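Amoebiasin-2 (Entamoeba histolytica, PDB 3M86) inhibits the parasite's cysteine proteases CP1, CP2 and, less strongly, CP5 by blocking their substrate-binding site with a wedge of three loops. Local coordinates at residues N23-I28 and Q75-K80. Residues are numbered along the deposited sequence; the frame is centred on the assembly and turned at random.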
loop_
_atom_site.group_PDB
_atom_site.type_symbol
_atom_site.label_atom_id
_atom_site.label_comp_id
_atom_site.label_asym_id
_atom_site.label_seq_id
_atom_site.Cartn_x
_atom_site.Cartn_y
_atom_site.Cartn_z
ATOM N N ASN A 23 -18.274 -2.184 0.066
ATOM C CA ASN A 23 -18.032 -2.035 1.497
ATOM C C ASN A 23 -16.792 -2.767 1.987
ATOM O O ASN A 23 -16.602 -2.948 3.187
ATOM C CB ASN A 23 -19.252 -2.466 2.308
ATOM C CG ASN A 23 -19.697 -3.870 1.984
ATOM O OD1 ASN A 23 -19.220 -4.478 1.025
ATOM N ND2 ASN A 23 -20.621 -4.398 2.783
ATOM N N ASP A 24 -15.942 -3.168 1.050
ATOM C CA ASP A 24 -14.686 -3.855 1.389
ATOM C C ASP A 24 -13.585 -2.865 1.785
ATOM O O ASP A 24 -13.775 -1.643 1.692
ATOM C CB ASP A 24 -14.216 -4.692 0.200
ATOM C CG ASP A 24 -14.991 -5.993 0.047
ATOM O OD1 ASP A 24 -14.712 -6.725 -0.925
ATOM O OD2 ASP A 24 -15.889 -6.290 0.876
ATOM N N LEU A 25 -12.442 -3.394 2.224
ATOM C CA LEU A 25 -11.270 -2.583 2.531
ATOM C C LEU A 25 -10.049 -3.174 1.861
ATOM O O LEU A 25 -9.949 -4.392 1.738
ATOM C CB LEU A 25 -11.016 -2.531 4.036
ATOM C CG LEU A 25 -11.855 -1.631 4.937
ATOM C CD1 LEU A 25 -11.414 -1.826 6.376
ATOM C CD2 LEU A 25 -11.699 -0.174 4.520
ATOM N N ILE A 26 -9.127 -2.312 1.437
ATOM C CA ILE A 26 -7.826 -2.751 0.940
ATOM C C ILE A 26 -6.778 -2.402 1.974
ATOM O O ILE A 26 -6.760 -1.283 2.485
ATOM C CB ILE A 26 -7.477 -2.055 -0.371
ATOM C CG1 ILE A 26 -8.440 -2.500 -1.469
ATOM C CG2 ILE A 26 -6.021 -2.363 -0.793
ATOM C CD1 ILE A 26 -8.396 -1.635 -2.688
ATOM N N LYS A 27 -5.934 -3.374 2.306
ATOM C CA LYS A 27 -4.809 -3.132 3.214
ATOM C C LYS A 27 -3.527 -3.482 2.494
ATOM O O LYS A 27 -3.257 -4.648 2.239
ATOM C CB LYS A 27 -4.918 -3.956 4.509
ATOM C CG LYS A 27 -5.971 -3.497 5.519
ATOM C CD LYS A 27 -5.737 -4.170 6.884
ATOM C CE LYS A 27 -6.847 -3.843 7.873
ATOM N NZ LYS A 27 -6.693 -4.572 9.169
ATOM N N ILE A 28 -2.745 -2.457 2.165
ATOM C CA ILE A 28 -1.459 -2.631 1.510
ATOM C C ILE A 28 -0.423 -2.700 2.620
ATOM O O ILE A 28 -0.289 -1.760 3.406
ATOM C CB ILE A 28 -1.174 -1.450 0.587
ATOM C CG1 ILE A 28 -2.261 -1.388 -0.501
ATOM C CG2 ILE A 28 0.232 -1.564 -0.031
ATOM C CD1 ILE A 28 -2.314 -0.069 -1.244
ATOM N N GLN A 75 -4.418 1.603 4.517
ATOM C CA GLN A 75 -5.748 1.036 4.342
ATOM C C GLN A 75 -6.622 1.991 3.553
ATOM O O GLN A 75 -6.708 3.181 3.887
ATOM C CB GLN A 75 -6.394 0.748 5.689
ATOM C CG GLN A 75 -5.581 -0.165 6.579
ATOM C CD GLN A 75 -6.317 -0.463 7.870
ATOM O OE1 GLN A 75 -7.550 -0.435 7.913
ATOM N NE2 GLN A 75 -5.575 -0.737 8.926
ATOM N N LEU A 76 -7.274 1.473 2.510
ATOM C CA LEU A 76 -8.118 2.297 1.648
ATOM C C LEU A 76 -9.548 1.787 1.633
ATOM O O LEU A 76 -9.790 0.582 1.511
ATOM C CB LEU A 76 -7.614 2.271 0.205
ATOM C CG LEU A 76 -6.188 2.773 -0.009
ATOM C CD1 LEU A 76 -5.761 2.512 -1.449
ATOM C CD2 LEU A 76 -6.137 4.253 0.329
ATOM N N LYS A 77 -10.488 2.707 1.748
ATOM C CA LYS A 77 -11.890 2.321 1.739
ATOM C C LYS A 77 -12.543 2.944 0.521
ATOM O O LYS A 77 -12.407 4.132 0.293
ATOM C CB LYS A 77 -12.575 2.833 3.004
ATOM C CG LYS A 77 -14.043 2.423 3.107
ATOM C CD LYS A 77 -14.646 2.874 4.429
ATOM C CE LYS A 77 -16.113 2.482 4.526
ATOM N NZ LYS A 77 -16.704 2.878 5.836
ATOM N N PRO A 78 -13.270 2.151 -0.268
ATOM C CA PRO A 78 -13.932 2.752 -1.433
ATOM C C PRO A 78 -14.898 3.880 -1.064
ATOM O O PRO A 78 -15.669 3.760 -0.107
ATOM C CB PRO A 78 -14.739 1.585 -2.012
ATOM C CG PRO A 78 -14.017 0.374 -1.569
ATOM C CD PRO A 78 -13.458 0.689 -0.207
ATOM N N LEU A 79 -14.834 4.974 -1.821
ATOM C CA LEU A 79 -15.829 6.035 -1.719
ATOM C C LEU A 79 -16.899 5.866 -2.778
ATOM O O LEU A 79 -18.050 6.278 -2.583
ATOM C CB LEU A 79 -15.162 7.405 -1.890
ATOM C CG LEU A 79 -14.363 7.859 -0.671
ATOM C CD1 LEU A 79 -13.533 9.095 -1.003
ATOM C CD2 LEU A 79 -15.305 8.133 0.489
ATOM N N LYS A 80 -16.507 5.286 -3.911
ATOM C CA LYS A 80 -17.403 5.124 -5.055
ATOM C C LYS A 80 -17.122 3.799 -5.740
ATOM O O LYS A 80 -16.025 3.236 -5.604
ATOM C CB LYS A 80 -17.192 6.253 -6.075
ATOM C CG LYS A 80 -17.299 7.688 -5.523
ATOM C CD LYS A 80 -17.231 8.706 -6.656
ATOM C CE LYS A 80 -16.967 10.120 -6.127
ATOM N NZ LYS A 80 -17.099 11.152 -7.199
#
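Ile26 and Leu76 form an antiparallel hydrogen-bonded pair whose two backbone bonds satisfy both N-H groups and both carbonyls. The bond from Ile26 N to Leu76 O is 3.0 Å long and almost linear at the hydrogen (178°); the return bond from Leu76 N to Ile26 O is 2.8 Å long and slightly more bent, at 161°. Both donors lie in the acceptor's carbonyl plane, and Ile26 O also takes a CA-H...O contact from Gln75. Two residues further on, where the next hydrogen-bonded pair would fall, Pro78 has no N-H to offer, and Asp24 O, 3.0 Å from Pro78 CD, is buried without a polar partner. The Asp24 carboxylate is well supplied, OD2 by Ala5 N and OD1 by Ser21 N and His7 NE2. At the non-hydrogen-bonded pair, Lys27 and Gln75 run side by side in the same direction, both extended beyond CG, which lays Lys27 CE against the amide carbon Gln75 CD at 3.4 Å. That amide donates through NE2 to Glu73 OE1. Leu25 CD2 presses on Lys77 CB at a tight 3.5 Å. The 159° angle between strand directions marks an antiparallel pair; 25-32 and 70-78 are the two inner strands of one sheet of the immunoglobulin-like beta-sandwich of chagasin-family (I42) inhibitors.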